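Local coordinates for hypothetical protein (Pseudomonas aeruginosa, PDB 4HSP) that is of unknown function but belongs to the DUF3299 family, which is grouped with the OB-fold proteins, and is probably made with a signal peptide for export, at residues P3-W8 / P114-G119; S9-A14 / A133-Q138. All blocks are in the same frame, centred on the assembly; numbering follows the deposited sequence.

Contact 1 of 2, residues P3-W8 / P114-G119; sequences PRELTW and PFWVEG. With EDO (1,2-ethanediol), chain C; SO4 (sulfate ion), chain B; EDO (1,2-ethanediol), chain D.
E5 and W116 meet by van der Waals contact between a carboxylate and an indole, a small example of how two segments, here 3-8 and 114-119, can touch through side chains alone. Atom OE2 of E5 lies 3.3 Å from CH2 of W116, approaching the ring obliquely, with the carboxylate plane turned 82° from that of the indole. The glutamate spans the gap because its chain is fully extended, CG lying opposite the backbone N (chi1 -178°). The polar partner of OE2 is the backbone N of H26 of the second subunit, whose ring also meets W116 edge-to-face.

A second van der Waals touch sets CG of P3 3.5 Å from OE1 of E118.

The R4 side chain bonds a bound sulfate, probably from the crystallisation liquor. It donates from NH1 to sulfate O2 at 2.7 Å, the anion lying at the guanidinium edge and also held by the backbone N of E56.

Strand 4-5 runs parallel to strand 55-68, with R4 bonded through its backbone to E56 and K58. Strand 115-118 pairs antiparallel with the same long strand, and K58 makes a cation-pi contact with W116.

Contact 2 of 2, residues S9-A14 / A133-Q138; sequences SQLIPA and AGYRMQ. With EDO (1,2-ethanediol), chain J; EDO (1,2-ethanediol), chain G; EDO (1,2-ethanediol), chain E; EDO (1,2-ethanediol), chain D.
Y135 holds L11 in two ways at once, bonding its backbone with the phenol oxygen while one face of the ring receives its side chain. OH of Y135 donates to O of L11 at 2.6 Å. The bond meets the carbonyl well away from a straight line, with a C=O...O angle of 128°, and the donor is tilted 25° from the carbonyl plane. The same hydroxyl is also hydrogen-bonded to the backbone N of V49, so that one oxygen bridges the 3-10 turn and the loop at V49, and its rotation is probably well fixed in this buried setting.

The apolar half is a CH-pi contact. CG of L11 stands over the ring, 4.1 Å from the centroid of Y135, and is displaced toward CE2 of Y135, 3.7 Å away. Farther along the ring, CD2 of L11 is 3.8 Å from CD2 of Y135. The leucine adopts chi1 -94°, some way from a staggered value, as it brings its branch over the ring.

L52 and L59 also pack on L11, and F121 meets the ring of Y135. Y135 pairs through its backbone with Y99 of strand 98-102.

A short 3-10 turn, 9-11, is thus fastened by its last residue to strand 132-144, the Y135 bond tying it to the sheet. The curled, mixed sheet that carries this strand is consistent with an OB-like fold, as the family's clan suggests.

Overall arrangement
From the N terminus, the chain passes directly from 3-8 into 9-14, so one continuous stretch supplies the first half of both contacts. Contact 1 then closes a loop of 105 intervening residues at 114-119, and contact 2 closes one of 118 at 133-138. Because the segments alternate, the two closures cross. Their later partners are antiparallel neighbours in the curled sheet, and the contact centres lie 11 Å apart. The two contacts touch through both pairs of segments, L6 on L11 and V117 on the selenomethionine M137. Together they tie the N-terminal strand and its following 3-10 turn to strands 115-118 and 132-144, with contact 1 also facing the second subunit.

Contact 1 of 2, residues P3-W8 / P114-G119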
ATOM      1  N   PRO A   3      24.936 -17.166  -7.383  1.00 66.25           N
ATOM      2  CA  PRO A   3      23.775 -17.583  -8.174  1.00 63.53           C
ATOM      3  C   PRO A   3      23.827 -17.105  -9.625  1.00 65.22           C
ATOM      4  O   PRO A   3      24.340 -16.013  -9.917  1.00 64.78           O
ATOM      5  CB  PRO A   3      22.599 -16.956  -7.431  1.00 64.05           C
ATOM      6  CG  PRO A   3      23.178 -15.785  -6.742  1.00 69.04           C
ATOM      7  CD  PRO A   3      24.585 -16.111  -6.412  1.00 66.96           C
ATOM      8  N   ARG A   4      23.294 -17.954 -10.533  1.00 59.85           N
ATOM      9  CA  ARG A   4      23.101 -17.678 -11.966  1.00 56.94           C
ATOM     10  C   ARG A   4      21.880 -16.786 -12.060  1.00 56.96           C
ATOM     11  O   ARG A   4      20.814 -17.191 -11.610  1.00 53.89           O
ATOM     12  CB  ARG A   4      22.864 -18.988 -12.789  1.00 55.08           C
ATOM     13  CG  ARG A   4      24.008 -19.992 -12.770  1.00 77.25           C
ATOM     14  CD  ARG A   4      23.600 -21.464 -12.630  1.00 88.29           C
ATOM     15  NE  ARG A   4      23.543 -22.171 -13.917  1.00 93.62           N
ATOM     16  CZ  ARG A   4      23.979 -23.412 -14.139  1.00 98.65           C
ATOM     17  NH1 ARG A   4      24.550 -24.112 -13.162  1.00 84.45           N
ATOM     18  NH2 ARG A   4      23.864 -23.957 -15.344  1.00 78.58           N
ATOM     19  N   GLU A   5      22.015 -15.575 -12.594  1.00 53.97           N
ATOM     20  CA  GLU A   5      20.862 -14.698 -12.777  1.00 50.51           C
ATOM     21  C   GLU A   5      20.007 -15.223 -13.919  1.00 53.81           C
ATOM     22  O   GLU A   5      20.511 -15.556 -14.980  1.00 55.40           O
ATOM     23  CB  GLU A   5      21.269 -13.244 -13.022  1.00 50.72           C
ATOM     24  CG  GLU A   5      20.064 -12.325 -13.154  1.00 58.51           C
ATOM     25  CD  GLU A   5      20.318 -10.869 -13.481  1.00 69.93           C
ATOM     26  OE1 GLU A   5      21.476 -10.409 -13.366  1.00 58.88           O
ATOM     27  OE2 GLU A   5      19.333 -10.176 -13.814  1.00 62.05           O
ATOM     28  N   LEU A   6      18.713 -15.295 -13.685  1.00 50.75           N
ATOM     29  CA  LEU A   6      17.725 -15.722 -14.666  1.00 49.46           C
ATOM     30  C   LEU A   6      16.816 -14.566 -15.050  1.00 49.78           C
ATOM     31  O   LEU A   6      16.708 -13.592 -14.313  1.00 47.53           O
ATOM     32  CB  LEU A   6      16.869 -16.876 -14.100  1.00 49.44           C
ATOM     33  CG  LEU A   6      17.582 -18.195 -13.717  1.00 54.64           C
ATOM     34  CD1 LEU A   6      16.551 -19.209 -13.213  1.00 54.75           C
ATOM     35  CD2 LEU A   6      18.371 -18.770 -14.892  1.00 53.59           C
ATOM     36  N   THR A   7      16.198 -14.661 -16.234  1.00 45.98           N
ATOM     37  CA  THR A   7      15.142 -13.768 -16.698  1.00 43.75           C
ATOM     38  C   THR A   7      13.899 -14.634 -16.717  1.00 49.96           C
ATOM     39  O   THR A   7      14.025 -15.855 -16.806  1.00 51.50           O
ATOM     40  CB  THR A   7      15.456 -13.135 -18.052  1.00 49.59           C
ATOM     41  OG1 THR A   7      15.358 -14.130 -19.080  1.00 53.09           O
ATOM     42  CG2 THR A   7      16.808 -12.405 -18.083  1.00 45.87           C
ATOM     43  N   TRP A   8      12.699 -14.038 -16.698  1.00 45.56           N
ATOM     44  CA  TRP A   8      11.490 -14.836 -16.763  1.00 43.91           C
ATOM     45  C   TRP A   8      11.364 -15.590 -18.081  1.00 48.68           C
ATOM     46  O   TRP A   8      10.815 -16.679 -18.073  1.00 49.94           O
ATOM     47  CB  TRP A   8      10.266 -13.966 -16.516  1.00 41.65           C
ATOM     48  CG  TRP A   8      10.151 -13.625 -15.062  1.00 41.92           C
ATOM     49  CD1 TRP A   8      10.636 -12.509 -14.440  1.00 44.78           C
ATOM     50  CD2 TRP A   8       9.703 -14.501 -14.024  1.00 40.97           C
ATOM     51  NE1 TRP A   8      10.390 -12.582 -13.088  1.00 44.17           N
ATOM     52  CE2 TRP A   8       9.786 -13.783 -12.809  1.00 45.26           C
ATOM     53  CE3 TRP A   8       9.149 -15.790 -14.012  1.00 41.33           C
ATOM     54  CZ2 TRP A   8       9.337 -14.314 -11.592  1.00 44.39           C
ATOM     55  CZ3 TRP A   8       8.720 -16.322 -12.807  1.00 42.87           C
ATOM     56  CH2 TRP A   8       8.823 -15.593 -11.613  1.00 43.76           C
ATOM     57  N   PRO A 114       9.425  -4.766  -5.903  1.00 52.91           N
ATOM     58  CA  PRO A 114       9.953  -6.044  -6.370  1.00 50.15           C
ATOM     59  C   PRO A 114      11.153  -6.443  -5.522  1.00 53.29           C
ATOM     60  O   PRO A 114      11.737  -5.609  -4.811  1.00 54.18           O
ATOM     61  CB  PRO A 114      10.328  -5.765  -7.829  1.00 50.32           C
ATOM     62  CG  PRO A 114      10.499  -4.295  -7.926  1.00 55.31           C
ATOM     63  CD  PRO A 114      10.014  -3.644  -6.671  1.00 53.04           C
ATOM     64  N   PHE A 115      11.504  -7.719  -5.587  1.00 49.05           N
ATOM     65  CA  PHE A 115      12.639  -8.299  -4.880  1.00 49.49           C
ATOM     66  C   PHE A 115      13.495  -9.148  -5.783  1.00 51.51           C
ATOM     67  O   PHE A 115      13.048  -9.547  -6.844  1.00 50.08           O
ATOM     68  CB  PHE A 115      12.141  -9.201  -3.742  1.00 52.11           C
ATOM     69  CG  PHE A 115      11.505  -8.474  -2.591  1.00 54.94           C
ATOM     70  CD1 PHE A 115      10.161  -8.104  -2.635  1.00 56.17           C
ATOM     71  CD2 PHE A 115      12.234  -8.184  -1.448  1.00 57.84           C
ATOM     72  CE1 PHE A 115       9.573  -7.420  -1.573  1.00 57.52           C
ATOM     73  CE2 PHE A 115      11.644  -7.492  -0.389  1.00 61.59           C
ATOM     74  CZ  PHE A 115      10.319  -7.115  -0.462  1.00 58.89           C
ATOM     75  N   TRP A 116      14.726  -9.424  -5.338  1.00 49.61           N
ATOM     76  CA  TRP A 116      15.660 -10.416  -5.857  1.00 49.66           C
ATOM     77  C   TRP A 116      15.531 -11.642  -4.938  1.00 51.91           C
ATOM     78  O   TRP A 116      15.678 -11.509  -3.724  1.00 49.74           O
ATOM     79  CB  TRP A 116      17.127  -9.903  -5.880  1.00 49.78           C
ATOM     80  CG  TRP A 116      17.422  -8.924  -6.971  1.00 50.14           C
ATOM     81  CD1 TRP A 116      17.618  -7.577  -6.842  1.00 53.32           C
ATOM     82  CD2 TRP A 116      17.479  -9.207  -8.373  1.00 48.86           C
ATOM     83  NE1 TRP A 116      17.736  -6.996  -8.082  1.00 52.51           N
ATOM     84  CE2 TRP A 116      17.664  -7.975  -9.043  1.00 52.74           C
ATOM     85  CE3 TRP A 116      17.384 -10.386  -9.135  1.00 49.18           C
ATOM     86  CZ2 TRP A 116      17.798  -7.895 -10.432  1.00 50.68           C
ATOM     87  CZ3 TRP A 116      17.505 -10.304 -10.513  1.00 49.35           C
ATOM     88  CH2 TRP A 116      17.673  -9.069 -11.152  1.00 49.58           C
ATOM     89  N   VAL A 117      15.172 -12.801  -5.498  1.00 50.04           N
ATOM     90  CA  VAL A 117      15.107 -14.056  -4.739  1.00 51.29           C
ATOM     91  C   VAL A 117      16.261 -14.968  -5.240  1.00 57.08           C
ATOM     92  O   VAL A 117      16.265 -15.370  -6.404  1.00 56.11           O
ATOM     93  CB  VAL A 117      13.730 -14.782  -4.802  1.00 52.74           C
ATOM     94  CG1 VAL A 117      13.790 -16.089  -4.026  1.00 53.32           C
ATOM     95  CG2 VAL A 117      12.593 -13.901  -4.292  1.00 51.35           C
ATOM     96  N   GLU A 118      17.216 -15.274  -4.366  1.00 56.06           N
ATOM     97  CA  GLU A 118      18.352 -16.166  -4.627  1.00 57.13           C
ATOM     98  C   GLU A 118      18.186 -17.436  -3.842  1.00 62.95           C
ATOM     99  O   GLU A 118      17.820 -17.374  -2.667  1.00 64.81           O
ATOM    100  CB  GLU A 118      19.688 -15.509  -4.199  1.00 60.02           C
ATOM    101  CG  GLU A 118      19.944 -14.132  -4.791  1.00 74.63           C
ATOM    102  CD  GLU A 118      21.194 -13.427  -4.303  1.00 97.89           C
ATOM    103  OE1 GLU A 118      22.133 -14.123  -3.853  1.00 83.96           O
ATOM    104  OE2 GLU A 118      21.248 -12.178  -4.398  1.00 98.14           O
ATOM    105  N   GLY A 119      18.559 -18.564  -4.429  1.00 58.73           N
ATOM    106  CA  GLY A 119      18.525 -19.845  -3.723  1.00 58.83           C
ATOM    107  C   GLY A 119      18.604 -21.057  -4.617  1.00 59.70           C
ATOM    108  O   GLY A 119      18.837 -20.924  -5.807  1.00 57.09           O
TER
HETATM  109  C1  EDO C 202      22.016 -19.262 -16.390  1.00 86.15           C
HETATM  110  O1  EDO C 202      21.908 -17.939 -16.957  1.00 85.61           O
HETATM  111  C2  EDO C 202      21.460 -20.378 -17.340  1.00 84.74           C
HETATM  112  O2  EDO C 202      21.465 -21.657 -16.686  1.00 83.21           O
HETATM  113  S   SO4 B 201      25.145 -24.804  -9.998  0.50 66.04           S
HETATM  114  O1  SO4 B 201      25.710 -24.106  -8.839  0.50 66.85           O
HETATM  115  O2  SO4 B 201      24.060 -23.963 -10.470  0.50 69.84           O
HETATM  116  O3  SO4 B 201      26.103 -24.937 -11.102  0.50 64.29           O
HETATM  117  O4  SO4 B 201      24.666 -26.122  -9.572  0.50 65.74           O
HETATM  118  C1  EDO D 203      21.034 -12.154 -16.996  1.00 66.82           C
HETATM  119  O1  EDO D 203      22.410 -11.861 -17.154  1.00 69.59           O
HETATM  120  C2  EDO D 203      20.542 -13.011 -18.177  1.00 68.37           C
HETATM  121  O2  EDO D 203      20.381 -14.353 -17.748  1.00 70.17           O

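Contact 2 of 2, residues S9-A14 / A133-Q138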
ATOM      1  N   SER A   9      11.910 -15.055 -19.183  1.00 45.68           N
ATOM      2  CA  SER A   9      11.848 -15.706 -20.500  1.00 46.58           C
ATOM      3  C   SER A   9      12.689 -16.985 -20.558  1.00 52.07           C
ATOM      4  O   SER A   9      12.408 -17.827 -21.409  1.00 52.11           O
ATOM      5  CB  SER A   9      12.274 -14.756 -21.619  1.00 49.29           C
ATOM      6  OG  SER A   9      13.586 -14.263 -21.407  1.00 62.66           O
ATOM      7  N   GLN A  10      13.700 -17.147 -19.651  1.00 48.80           N
ATOM      8  CA  GLN A  10      14.550 -18.350 -19.586  1.00 47.92           C
ATOM      9  C   GLN A  10      13.792 -19.514 -18.907  1.00 51.51           C
ATOM     10  O   GLN A  10      14.266 -20.655 -18.910  1.00 52.17           O
ATOM     11  CB  GLN A  10      15.856 -18.067 -18.842  1.00 49.51           C
ATOM     12  CG  GLN A  10      16.848 -17.176 -19.584  1.00 52.54           C
ATOM     13  CD  GLN A  10      18.052 -16.906 -18.723  1.00 70.14           C
ATOM     14  OE1 GLN A  10      18.145 -15.891 -18.040  1.00 69.99           O
ATOM     15  NE2 GLN A  10      18.974 -17.836 -18.682  1.00 71.91           N
ATOM     16  N   LEU A  11      12.597 -19.227 -18.356  1.00 45.77           N
ATOM     17  CA  LEU A  11      11.780 -20.224 -17.685  1.00 45.15           C
ATOM     18  C   LEU A  11      10.765 -20.816 -18.651  1.00 49.49           C
ATOM     19  O   LEU A  11      10.054 -21.743 -18.284  1.00 51.24           O
ATOM     20  CB  LEU A  11      11.096 -19.600 -16.450  1.00 44.13           C
ATOM     21  CG  LEU A  11      11.812 -19.743 -15.099  1.00 47.00           C
ATOM     22  CD1 LEU A  11      13.266 -19.199 -15.139  1.00 45.46           C
ATOM     23  CD2 LEU A  11      11.000 -19.102 -14.008  1.00 46.03           C
ATOM     24  N   ILE A  12      10.725 -20.307 -19.888  1.00 45.35           N
ATOM     25  CA  ILE A  12       9.851 -20.799 -20.946  1.00 45.70           C
ATOM     26  C   ILE A  12      10.712 -21.579 -21.945  1.00 55.10           C
ATOM     27  O   ILE A  12      11.597 -20.987 -22.576  1.00 56.45           O
ATOM     28  CB  ILE A  12       9.006 -19.689 -21.641  1.00 46.99           C
ATOM     29  CG1 ILE A  12       8.117 -18.926 -20.627  1.00 44.89           C
ATOM     30  CG2 ILE A  12       8.145 -20.313 -22.734  1.00 48.55           C
ATOM     31  CD1 ILE A  12       7.523 -17.707 -21.127  1.00 46.73           C
ATOM     32  N   PRO A  13      10.478 -22.907 -22.104  1.00 53.41           N
ATOM     33  CA  PRO A  13      11.281 -23.683 -23.054  1.00 54.50           C
ATOM     34  C   PRO A  13      11.022 -23.286 -24.504  1.00 59.91           C
ATOM     35  O   PRO A  13       9.992 -22.692 -24.825  1.00 60.19           O
ATOM     36  CB  PRO A  13      10.842 -25.126 -22.789  1.00 56.92           C
ATOM     37  CG  PRO A  13       9.578 -25.042 -22.188  1.00 60.14           C
ATOM     38  CD  PRO A  13       9.512 -23.776 -21.408  1.00 54.56           C
ATOM     39  N   ALA A  14      11.997 -23.573 -25.360  1.00 56.41           N
ATOM     40  CA  ALA A  14      11.949 -23.324 -26.795  1.00 55.25           C
ATOM     41  C   ALA A  14      10.741 -24.058 -27.390  1.00 58.65           C
ATOM     42  O   ALA A  14      10.561 -25.259 -27.132  1.00 58.92           O
ATOM     43  CB  ALA A  14      13.245 -23.806 -27.429  1.00 56.40           C
ATOM     44  N   ALA A 133       2.483 -23.902  -9.933  1.00 50.32           N
ATOM     45  CA  ALA A 133       3.825 -23.503 -10.353  1.00 48.29           C
ATOM     46  C   ALA A 133       4.581 -24.734 -10.831  1.00 53.76           C
ATOM     47  O   ALA A 133       4.319 -25.837 -10.344  1.00 56.71           O
ATOM     48  CB  ALA A 133       4.565 -22.819  -9.209  1.00 48.65           C
ATOM     49  N   GLY A 134       5.469 -24.546 -11.808  1.00 48.16           N
ATOM     50  CA  GLY A 134       6.305 -25.596 -12.378  1.00 47.35           C
ATOM     51  C   GLY A 134       7.703 -25.586 -11.799  1.00 51.33           C
ATOM     52  O   GLY A 134       8.483 -26.507 -12.051  1.00 52.22           O
ATOM     53  N   TYR A 135       7.993 -24.563 -10.967  1.00 47.96           N
ATOM     54  CA  TYR A 135       9.279 -24.317 -10.325  1.00 49.23           C
ATOM     55  C   TYR A 135       9.152 -24.072  -8.839  1.00 54.27           C
ATOM     56  O   TYR A 135       8.147 -23.531  -8.375  1.00 54.16           O
ATOM     57  CB  TYR A 135       9.979 -23.101 -10.967  1.00 49.51           C
ATOM     58  CG  TYR A 135      10.165 -23.233 -12.461  1.00 50.31           C
ATOM     59  CD1 TYR A 135      11.091 -24.127 -12.995  1.00 52.72           C
ATOM     60  CD2 TYR A 135       9.368 -22.509 -13.351  1.00 49.45           C
ATOM     61  CE1 TYR A 135      11.261 -24.261 -14.374  1.00 51.16           C
ATOM     62  CE2 TYR A 135       9.527 -22.642 -14.734  1.00 49.95           C
ATOM     63  CZ  TYR A 135      10.481 -23.515 -15.239  1.00 52.27           C
ATOM     64  OH  TYR A 135      10.660 -23.652 -16.592  1.00 51.68           O
ATOM     65  N   ARG A 136      10.205 -24.453  -8.097  1.00 51.90           N
ATOM     66  CA  ARG A 136      10.330 -24.256  -6.656  1.00 53.01           C
ATOM     67  C   ARG A 136      11.709 -23.665  -6.330  1.00 60.73           C
ATOM     68  O   ARG A 136      12.681 -23.860  -7.069  1.00 59.18           O
ATOM     69  CB  ARG A 136      10.112 -25.570  -5.873  1.00 53.45           C
ATOM     70  CG  ARG A 136       8.723 -26.164  -5.941  1.00 59.63           C
ATOM     71  CD  ARG A 136       8.705 -27.490  -5.239  1.00 70.43           C
ATOM     72  NE  ARG A 136       8.202 -27.367  -3.872  1.00 90.02           N
ATOM     73  CZ  ARG A 136       7.133 -28.006  -3.406  1.00110.33           C
ATOM     74  NH1 ARG A 136       6.453 -28.840  -4.189  1.00 92.70           N
ATOM     75  NH2 ARG A 136       6.741 -27.825  -2.151  1.00107.13           N
HETATM   76  N   MSE A 137      11.788 -22.967  -5.205  1.00 61.54           N
HETATM   77  CA  MSE A 137      13.021 -22.357  -4.728  1.00 63.85           C
HETATM   78  C   MSE A 137      13.052 -22.325  -3.198  1.00 68.79           C
HETATM   79  O   MSE A 137      12.069 -21.980  -2.537  1.00 69.24           O
HETATM   80  CB  MSE A 137      13.156 -20.947  -5.305  1.00 65.81           C
HETATM   81  CG  MSE A 137      14.465 -20.243  -5.033  1.00 76.78           C
HETATM   82 SE   MSE A 137      14.751 -18.919  -6.462  0.75 87.27          SE
HETATM   83  CE  MSE A 137      16.331 -19.611  -7.067  1.00 85.28           C
ATOM     84  N   GLN A 138      14.186 -22.728  -2.653  1.00 65.57           N
ATOM     85  CA  GLN A 138      14.504 -22.650  -1.245  1.00 66.44           C
ATOM     86  C   GLN A 138      15.444 -21.470  -1.181  1.00 69.25           C
ATOM     87  O   GLN A 138      16.607 -21.581  -1.573  1.00 70.64           O
ATOM     88  CB  GLN A 138      15.109 -23.973  -0.743  1.00 69.69           C
ATOM     89  CG  GLN A 138      15.357 -24.015   0.762  1.00 76.81           C
ATOM     90  CD  GLN A 138      14.096 -23.885   1.590  1.00 82.72           C
ATOM     91  OE1 GLN A 138      13.105 -24.590   1.373  1.00 72.58           O
ATOM     92  NE2 GLN A 138      14.119 -22.984   2.573  1.00 70.71           N
TER
HETATM   93  C1  EDO J 209      10.210 -25.768  -1.675  1.00 92.35           C
HETATM   94  O1  EDO J 209       9.524 -24.864  -2.555  1.00 91.98           O
HETATM   95  C2  EDO J 209      11.762 -25.678  -1.810  1.00 91.57           C
HETATM   96  O2  EDO J 209      12.226 -26.593  -2.804  1.00 90.54           O
HETATM   97  C1  EDO G 206      14.759 -18.666 -23.674  1.00 81.85           C
HETATM   98  O1  EDO G 206      15.399 -17.462 -23.235  1.00 83.10           O
HETATM   99  C2  EDO G 206      15.235 -19.912 -22.859  1.00 79.47           C
HETATM  100  O2  EDO G 206      14.361 -21.020 -23.093  1.00 76.77           O
HETATM  101  C1  EDO E 204      14.005 -26.471 -23.761  1.00 81.33           C
HETATM  102  O1  EDO E 204      14.558 -25.142 -23.884  1.00 81.09           O
HETATM  103  C2  EDO E 204      13.957 -26.920 -22.256  1.00 79.02           C
HETATM  104  O2  EDO E 204      13.264 -28.158 -22.029  1.00 77.19           O
HETATM  105  C1  EDO D 203      21.034 -12.154 -16.996  1.00 66.82           C
HETATM  106  O1  EDO D 203      22.410 -11.861 -17.154  1.00 69.59           O
HETATM  107  C2  EDO D 203      20.542 -13.011 -18.177  1.00 68.37           C
HETATM  108  O2  EDO D 203      20.381 -14.353 -17.748  1.00 70.17           O